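PKS_KS domain-containing protein (PDB 6SMO) probably acts as a ketosynthase of the beta-ketoacyl-ACP synthase family, extending acyl chains by condensation, and binds a polyketone chain in its pocket. Local coordinates at residues D117-T129 against V174-S188. Residues are numbered along the deposited sequence; the frame is centred on the assembly and turned at random.
Sequences DIDGRRFGVAIAT and VAKKYGASMSVSNIS
Ser181 N donates to Gly120 O at 2.9 Å. Phe123 N, from the same turn as Gly120, reaches that oxygen from the other face of the carbonyl plane, so two bonds grip it, with a weak third from Met182 N. Met182 N binds Phe123 O at 3.1 Å, with the donor well above the carbonyl plane. Farther along, the side chain of Asn186 takes the place of a backbone donor. Its CG lies anti to the backbone N (chi1 172°), which brings ND2 to Ile127 O, 3.1 Å away and on a lone pair in the carbonyl plane. Between these points Ser185 N to Val125 O is a weak bond. Beyond them Thr129 N to Ile187 O is weak too. The segment 184-185 runs parallel to strand 123-128 at the edge of the large mixed sheet, only weakly bonded to it, within the N-terminal half of the thiolase fold. On its other side strand 123-128 bonds to strand 212-219. The chain of the Ketoacyl_synth_N domain-containing protein packs on 181-188: Ser183 OG bonds to Asp249 of that chain, and Ser188 OG to its Ser156. Helix 169-178 and the turn after it close over the sheet face that bears Val125. Val125 CG2 touches two methyls, Ala175 CB and Ala180 CB, each 3.7 Å away. Ile127 CD1 meets Val174 CG2 at 3.6 Å, the two side chains crossing obliquely. The Phe123 ring touches Ala180 CB through CD2 at 3.6 Å. Its edge faces the carbonyl oxygens of Tyr178 and Gly179, and CE2 lies 3.9 Å from Tyr178 CB. The Tyr178 ring itself leads away, and its OH bonds to Glu105 of helix 95-111.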
ATOM      1  N   ASP B 117       9.973 -19.304 -24.163  1.00 61.13           N
ATOM      2  CA  ASP B 117      10.023 -17.831 -24.371  1.00 61.04           C
ATOM      3  C   ASP B 117      10.514 -17.131 -23.098  1.00 59.26           C
ATOM      4  O   ASP B 117      11.259 -16.138 -23.225  1.00 60.62           O
ATOM      5  CB  ASP B 117       8.653 -17.273 -24.774  1.00 62.03           C
ATOM      6  CG  ASP B 117       8.171 -17.720 -26.144  1.00 64.15           C
ATOM      7  OD1 ASP B 117       9.011 -17.813 -27.063  1.00 66.61           O
ATOM      8  OD2 ASP B 117       6.957 -17.969 -26.282  1.00 64.01           O
ATOM      9  N   ILE B 118      10.106 -17.621 -21.921  1.00 56.96           N
ATOM     10  CA  ILE B 118      10.335 -16.957 -20.602  1.00 55.60           C
ATOM     11  C   ILE B 118      11.777 -17.221 -20.149  1.00 53.42           C
ATOM     12  O   ILE B 118      12.157 -18.404 -20.048  1.00 53.50           O
ATOM     13  CB  ILE B 118       9.315 -17.438 -19.548  1.00 55.98           C
ATOM     14  CG1 ILE B 118       7.869 -17.230 -20.005  1.00 56.10           C
ATOM     15  CG2 ILE B 118       9.574 -16.769 -18.203  1.00 56.08           C
ATOM     16  CD1 ILE B 118       6.864 -18.093 -19.274  1.00 56.43           C
ATOM     17  N   ASP B 119      12.535 -16.151 -19.883  1.00 51.48           N
ATOM     18  CA  ASP B 119      13.843 -16.183 -19.174  1.00 50.56           C
ATOM     19  C   ASP B 119      13.604 -15.757 -17.719  1.00 49.05           C
ATOM     20  O   ASP B 119      13.296 -14.568 -17.499  1.00 48.50           O
ATOM     21  CB  ASP B 119      14.877 -15.289 -19.866  1.00 50.72           C
ATOM     22  CG  ASP B 119      16.243 -15.280 -19.198  1.00 50.91           C
ATOM     23  OD1 ASP B 119      16.584 -16.281 -18.537  1.00 51.94           O
ATOM     24  OD2 ASP B 119      16.957 -14.269 -19.344  1.00 51.15           O
ATOM     25  N   GLY B 120      13.740 -16.696 -16.777  1.00 48.69           N
ATOM     26  CA  GLY B 120      13.407 -16.520 -15.347  1.00 47.75           C
ATOM     27  C   GLY B 120      14.064 -15.292 -14.738  1.00 47.30           C
ATOM     28  O   GLY B 120      13.367 -14.552 -14.014  1.00 45.18           O
ATOM     29  N   ARG B 121      15.352 -15.076 -15.025  1.00 48.56           N
ATOM     30  CA  ARG B 121      16.188 -13.986 -14.448  1.00 48.87           C
ATOM     31  C   ARG B 121      15.652 -12.612 -14.874  1.00 46.75           C
ATOM     32  O   ARG B 121      15.866 -11.644 -14.116  1.00 45.71           O
ATOM     33  CB  ARG B 121      17.651 -14.143 -14.882  1.00 51.22           C
ATOM     34  CG  ARG B 121      18.350 -15.366 -14.306  1.00 53.38           C
ATOM     35  CD  ARG B 121      19.732 -15.569 -14.899  1.00 55.28           C
ATOM     36  NE  ARG B 121      20.446 -16.686 -14.288  1.00 56.83           N
ATOM     37  CZ  ARG B 121      20.296 -17.968 -14.617  1.00 58.18           C
ATOM     38  NH1 ARG B 121      21.004 -18.893 -13.987  1.00 58.60           N
ATOM     39  NH2 ARG B 121      19.445 -18.331 -15.563  1.00 59.04           N
ATOM     40  N   ARG B 122      14.990 -12.529 -16.036  1.00 45.28           N
ATOM     41  CA  ARG B 122      14.499 -11.264 -16.649  1.00 44.31           C
ATOM     42  C   ARG B 122      12.966 -11.180 -16.563  1.00 42.59           C
ATOM     43  O   ARG B 122      12.389 -10.329 -17.272  1.00 41.94           O
ATOM     44  CB  ARG B 122      14.962 -11.180 -18.108  1.00 44.92           C
ATOM     45  CG  ARG B 122      16.469 -11.287 -18.299  1.00 45.45           C
ATOM     46  CD  ARG B 122      17.203 -10.021 -17.900  1.00 45.74           C
ATOM     47  NE  ARG B 122      16.946  -8.928 -18.828  1.00 45.95           N
ATOM     48  CZ  ARG B 122      17.413  -7.689 -18.698  1.00 46.36           C
ATOM     49  NH1 ARG B 122      18.176  -7.362 -17.668  1.00 46.28           N
ATOM     50  NH2 ARG B 122      17.113  -6.776 -19.606  1.00 47.13           N
ATOM     51  N   PHE B 123      12.333 -12.013 -15.727  1.00 41.15           N
ATOM     52  CA  PHE B 123      10.857 -12.088 -15.548  1.00 40.25           C
ATOM     53  C   PHE B 123      10.512 -11.937 -14.061  1.00 39.04           C
ATOM     54  O   PHE B 123      10.942 -12.790 -13.259  1.00 39.69           O
ATOM     55  CB  PHE B 123      10.314 -13.400 -16.120  1.00 40.45           C
ATOM     56  CG  PHE B 123       8.871 -13.687 -15.785  1.00 40.92           C
ATOM     57  CD1 PHE B 123       7.890 -12.727 -15.987  1.00 41.00           C
ATOM     58  CD2 PHE B 123       8.491 -14.920 -15.278  1.00 41.37           C
ATOM     59  CE1 PHE B 123       6.565 -12.990 -15.679  1.00 41.20           C
ATOM     60  CE2 PHE B 123       7.163 -15.183 -14.974  1.00 41.59           C
ATOM     61  CZ  PHE B 123       6.203 -14.218 -15.173  1.00 41.60           C
ATOM     62  N   GLY B 124       9.755 -10.887 -13.717  1.00 37.18           N
ATOM     63  CA  GLY B 124       9.387 -10.533 -12.331  1.00 36.27           C
ATOM     64  C   GLY B 124       7.891 -10.323 -12.165  1.00 35.09           C
ATOM     65  O   GLY B 124       7.211 -10.078 -13.180  1.00 34.71           O
ATOM     66  N   VAL B 125       7.400 -10.403 -10.924  1.00 34.30           N
ATOM     67  CA  VAL B 125       5.957 -10.272 -10.559  1.00 33.71           C
ATOM     68  C   VAL B 125       5.770  -8.990  -9.737  1.00 33.32           C
ATOM     69  O   VAL B 125       6.710  -8.604  -9.018  1.00 33.55           O
ATOM     70  CB  VAL B 125       5.459 -11.512  -9.790  1.00 33.72           C
ATOM     71  CG1 VAL B 125       3.999 -11.386  -9.379  1.00 33.76           C
ATOM     72  CG2 VAL B 125       5.672 -12.789 -10.587  1.00 33.88           C
ATOM     73  N   ALA B 126       4.597  -8.361  -9.854  1.00 32.87           N
ATOM     74  CA  ALA B 126       4.177  -7.173  -9.073  1.00 32.75           C
ATOM     75  C   ALA B 126       2.648  -7.163  -8.939  1.00 32.56           C
ATOM     76  O   ALA B 126       1.986  -6.446  -9.714  1.00 31.96           O
ATOM     77  CB  ALA B 126       4.691  -5.915  -9.730  1.00 32.70           C
ATOM     78  N   ILE B 127       2.116  -7.950  -7.997  1.00 32.84           N
ATOM     79  CA  ILE B 127       0.658  -8.047  -7.689  1.00 32.74           C
ATOM     80  C   ILE B 127       0.387  -7.275  -6.394  1.00 32.84           C
ATOM     81  O   ILE B 127       0.888  -7.702  -5.335  1.00 32.37           O
ATOM     82  CB  ILE B 127       0.199  -9.517  -7.600  1.00 32.80           C
ATOM     83  CG1 ILE B 127       0.419 -10.252  -8.927  1.00 32.99           C
ATOM     84  CG2 ILE B 127      -1.250  -9.606  -7.141  1.00 32.73           C
ATOM     85  CD1 ILE B 127       0.282 -11.754  -8.838  1.00 33.19           C
ATOM     86  N   ALA B 128      -0.383  -6.187  -6.491  1.00 33.03           N
ATOM     87  CA  ALA B 128      -0.698  -5.255  -5.383  1.00 33.36           C
ATOM     88  C   ALA B 128      -2.016  -5.657  -4.712  1.00 33.53           C
ATOM     89  O   ALA B 128      -2.782  -6.442  -5.307  1.00 33.30           O
ATOM     90  CB  ALA B 128      -0.765  -3.845  -5.912  1.00 33.51           C
ATOM     91  N   THR B 129      -2.259  -5.128  -3.510  1.00 33.77           N
ATOM     92  CA  THR B 129      -3.493  -5.347  -2.708  1.00 33.96           C
ATOM     93  C   THR B 129      -3.596  -4.256  -1.639  1.00 34.50           C
ATOM     94  O   THR B 129      -2.540  -3.766  -1.197  1.00 34.48           O
ATOM     95  CB  THR B 129      -3.502  -6.744  -2.074  1.00 33.84           C
ATOM     96  OG1 THR B 129      -4.832  -7.017  -1.631  1.00 33.25           O
ATOM     97  CG2 THR B 129      -2.537  -6.880  -0.916  1.00 33.86           C
ATOM     98  N   VAL B 174       2.234 -16.819  -7.695  1.00 38.40           N
ATOM     99  CA  VAL B 174       2.278 -16.620  -9.176  1.00 38.29           C
ATOM    100  C   VAL B 174       3.734 -16.731  -9.649  1.00 38.59           C
ATOM    101  O   VAL B 174       3.962 -17.372 -10.695  1.00 38.23           O
ATOM    102  CB  VAL B 174       1.639 -15.275  -9.582  1.00 37.65           C
ATOM    103  CG1 VAL B 174       1.930 -14.909 -11.031  1.00 37.57           C
ATOM    104  CG2 VAL B 174       0.139 -15.277  -9.330  1.00 37.39           C
ATOM    105  N   ALA B 175       4.674 -16.132  -8.907  1.00 38.88           N
ATOM    106  CA  ALA B 175       6.131 -16.167  -9.183  1.00 39.58           C
ATOM    107  C   ALA B 175       6.634 -17.617  -9.151  1.00 40.78           C
ATOM    108  O   ALA B 175       7.491 -17.961  -9.989  1.00 41.49           O
ATOM    109  CB  ALA B 175       6.869 -15.306  -8.187  1.00 39.24           C
ATOM    110  N   LYS B 176       6.119 -18.426  -8.219  1.00 41.42           N
ATOM    111  CA  LYS B 176       6.451 -19.869  -8.064  1.00 42.62           C
ATOM    112  C   LYS B 176       5.953 -20.654  -9.285  1.00 41.67           C
ATOM    113  O   LYS B 176       6.708 -21.517  -9.773  1.00 41.44           O
ATOM    114  CB  LYS B 176       5.835 -20.432  -6.778  1.00 44.53           C
ATOM    115  CG  LYS B 176       6.697 -20.295  -5.530  1.00 46.12           C
ATOM    116  CD  LYS B 176       7.632 -21.468  -5.310  1.00 48.53           C
ATOM    117  CE  LYS B 176       6.937 -22.678  -4.718  1.00 50.09           C
ATOM    118  NZ  LYS B 176       7.837 -23.853  -4.656  1.00 51.44           N
ATOM    119  N   LYS B 177       4.737 -20.356  -9.757  1.00 41.00           N
ATOM    120  CA  LYS B 177       4.008 -21.151 -10.784  1.00 41.35           C
ATOM    121  C   LYS B 177       4.691 -21.022 -12.155  1.00 40.69           C
ATOM    122  O   LYS B 177       4.790 -22.052 -12.850  1.00 40.07           O
ATOM    123  CB  LYS B 177       2.542 -20.713 -10.867  1.00 42.03           C
ATOM    124  CG  LYS B 177       1.630 -21.661 -11.635  1.00 43.09           C
ATOM    125  CD  LYS B 177       0.165 -21.275 -11.591  1.00 43.40           C
ATOM    126  CE  LYS B 177      -0.724 -22.222 -12.369  1.00 44.20           C
ATOM    127  NZ  LYS B 177      -0.865 -23.533 -11.692  1.00 45.00           N
ATOM    128  N   TYR B 178       5.130 -19.814 -12.531  1.00 40.08           N
ATOM    129  CA  TYR B 178       5.670 -19.488 -13.880  1.00 40.25           C
ATOM    130  C   TYR B 178       7.183 -19.229 -13.825  1.00 39.79           C
ATOM    131  O   TYR B 178       7.754 -18.871 -14.875  1.00 39.90           O
ATOM    132  CB  TYR B 178       4.913 -18.296 -14.473  1.00 40.23           C
ATOM    133  CG  TYR B 178       3.413 -18.451 -14.444  1.00 40.75           C
ATOM    134  CD1 TYR B 178       2.777 -19.408 -15.219  1.00 41.09           C
ATOM    135  CD2 TYR B 178       2.627 -17.654 -13.627  1.00 40.65           C
ATOM    136  CE1 TYR B 178       1.401 -19.566 -15.190  1.00 41.33           C
ATOM    137  CE2 TYR B 178       1.249 -17.798 -13.586  1.00 40.89           C
ATOM    138  CZ  TYR B 178       0.634 -18.757 -14.371  1.00 41.25           C
ATOM    139  OH  TYR B 178      -0.722 -18.901 -14.329  1.00 41.76           O
ATOM    140  N   GLY B 179       7.809 -19.411 -12.657  1.00 39.77           N
ATOM    141  CA  GLY B 179       9.275 -19.367 -12.478  1.00 39.77           C
ATOM    142  C   GLY B 179       9.847 -17.974 -12.685  1.00 39.42           C
ATOM    143  O   GLY B 179      10.797 -17.842 -13.481  1.00 40.06           O
ATOM    144  N   ALA B 180       9.299 -16.974 -11.987  1.00 39.19           N
ATOM    145  CA  ALA B 180       9.779 -15.572 -11.983  1.00 38.92           C
ATOM    146  C   ALA B 180      10.915 -15.426 -10.964  1.00 39.04           C
ATOM    147  O   ALA B 180      10.650 -15.622  -9.761  1.00 38.99           O
ATOM    148  CB  ALA B 180       8.637 -14.638 -11.668  1.00 38.68           C
ATOM    149  N   SER B 181      12.128 -15.105 -11.430  1.00 39.49           N
ATOM    150  CA  SER B 181      13.357 -14.974 -10.601  1.00 39.98           C
ATOM    151  C   SER B 181      13.740 -13.501 -10.402  1.00 39.83           C
ATOM    152  O   SER B 181      14.528 -13.231  -9.476  1.00 40.53           O
ATOM    153  CB  SER B 181      14.499 -15.755 -11.196  1.00 40.64           C
ATOM    154  OG  SER B 181      14.116 -17.099 -11.446  1.00 41.23           O
ATOM    155  N   MET B 182      13.220 -12.590 -11.233  1.00 39.86           N
ATOM    156  CA  MET B 182      13.403 -11.118 -11.095  1.00 40.05           C
ATOM    157  C   MET B 182      12.517 -10.614  -9.947  1.00 39.14           C
ATOM    158  O   MET B 182      11.607 -11.360  -9.535  1.00 39.04           O
ATOM    159  CB  MET B 182      13.039 -10.404 -12.403  1.00 40.96           C
ATOM    160  CG  MET B 182      13.224  -8.893 -12.393  1.00 41.50           C
ATOM    161  SD  MET B 182      14.884  -8.367 -11.902  1.00 42.85           S
ATOM    162  CE  MET B 182      14.551  -6.693 -11.357  1.00 42.52           C
ATOM    163  N   SER B 183      12.799  -9.408  -9.441  1.00 38.30           N
ATOM    164  CA  SER B 183      12.075  -8.708  -8.342  1.00 37.94           C
ATOM    165  C   SER B 183      10.607  -9.144  -8.268  1.00 36.80           C
ATOM    166  O   SER B 183       9.876  -8.938  -9.259  1.00 36.62           O
ATOM    167  CB  SER B 183      12.171  -7.213  -8.509  1.00 38.45           C
ATOM    168  OG  SER B 183      11.310  -6.544  -7.598  1.00 38.84           O
ATOM    169  N   VAL B 184      10.201  -9.708  -7.124  1.00 36.12           N
ATOM    170  CA  VAL B 184       8.780  -9.967  -6.744  1.00 35.58           C
ATOM    171  C   VAL B 184       8.421  -8.997  -5.611  1.00 34.87           C
ATOM    172  O   VAL B 184       9.099  -9.041  -4.567  1.00 35.48           O
ATOM    173  CB  VAL B 184       8.558 -11.436  -6.332  1.00 35.78           C
ATOM    174  CG1 VAL B 184       7.142 -11.684  -5.833  1.00 35.69           C
ATOM    175  CG2 VAL B 184       8.893 -12.391  -7.468  1.00 36.05           C
ATOM    176  N   SER B 185       7.406  -8.150  -5.817  1.00 33.71           N
ATOM    177  CA  SER B 185       7.009  -7.063  -4.884  1.00 33.68           C
ATOM    178  C   SER B 185       5.499  -7.093  -4.633  1.00 33.63           C
ATOM    179  O   SER B 185       4.759  -7.619  -5.490  1.00 33.69           O
ATOM    180  CB  SER B 185       7.447  -5.717  -5.407  1.00 33.39           C
ATOM    181  OG  SER B 185       6.825  -5.428  -6.650  1.00 33.32           O
ATOM    182  N   ASN B 186       5.100  -6.516  -3.499  1.00 33.92           N
ATOM    183  CA  ASN B 186       3.683  -6.338  -3.102  1.00 34.19           C
ATOM    184  C   ASN B 186       3.511  -4.892  -2.636  1.00 34.21           C
ATOM    185  O   ASN B 186       3.878  -4.593  -1.506  1.00 34.55           O
ATOM    186  CB  ASN B 186       3.222  -7.323  -2.026  1.00 34.51           C
ATOM    187  CG  ASN B 186       1.842  -7.001  -1.499  1.00 34.55           C
ATOM    188  OD1 ASN B 186       1.614  -7.020  -0.302  1.00 34.93           O
ATOM    189  ND2 ASN B 186       0.917  -6.691  -2.383  1.00 34.69           N
ATOM    190  N   ILE B 187       3.044  -4.023  -3.526  1.00 34.08           N
ATOM    191  CA  ILE B 187       2.782  -2.604  -3.166  1.00 33.88           C
ATOM    192  C   ILE B 187       1.391  -2.576  -2.535  1.00 34.17           C
ATOM    193  O   ILE B 187       0.483  -3.132  -3.129  1.00 34.41           O
ATOM    194  CB  ILE B 187       2.912  -1.710  -4.413  1.00 33.54           C
ATOM    195  CG1 ILE B 187       4.355  -1.702  -4.920  1.00 33.36           C
ATOM    196  CG2 ILE B 187       2.413  -0.309  -4.132  1.00 33.62           C
ATOM    197  CD1 ILE B 187       4.552  -0.966  -6.208  1.00 33.21           C
ATOM    198  N   SER B 188       1.254  -1.970  -1.359  1.00 34.43           N
ATOM    199  CA  SER B 188      -0.048  -1.959  -0.649  1.00 34.97           C
ATOM    200  C   SER B 188      -0.543  -0.532  -0.405  1.00 35.75           C
ATOM    201  O   SER B 188      -1.138  -0.303   0.640  1.00 36.60           O
ATOM    202  CB  SER B 188       0.026  -2.746   0.618  1.00 34.99           C
ATOM    203  OG  SER B 188       1.086  -2.285   1.429  1.00 34.90           O
TER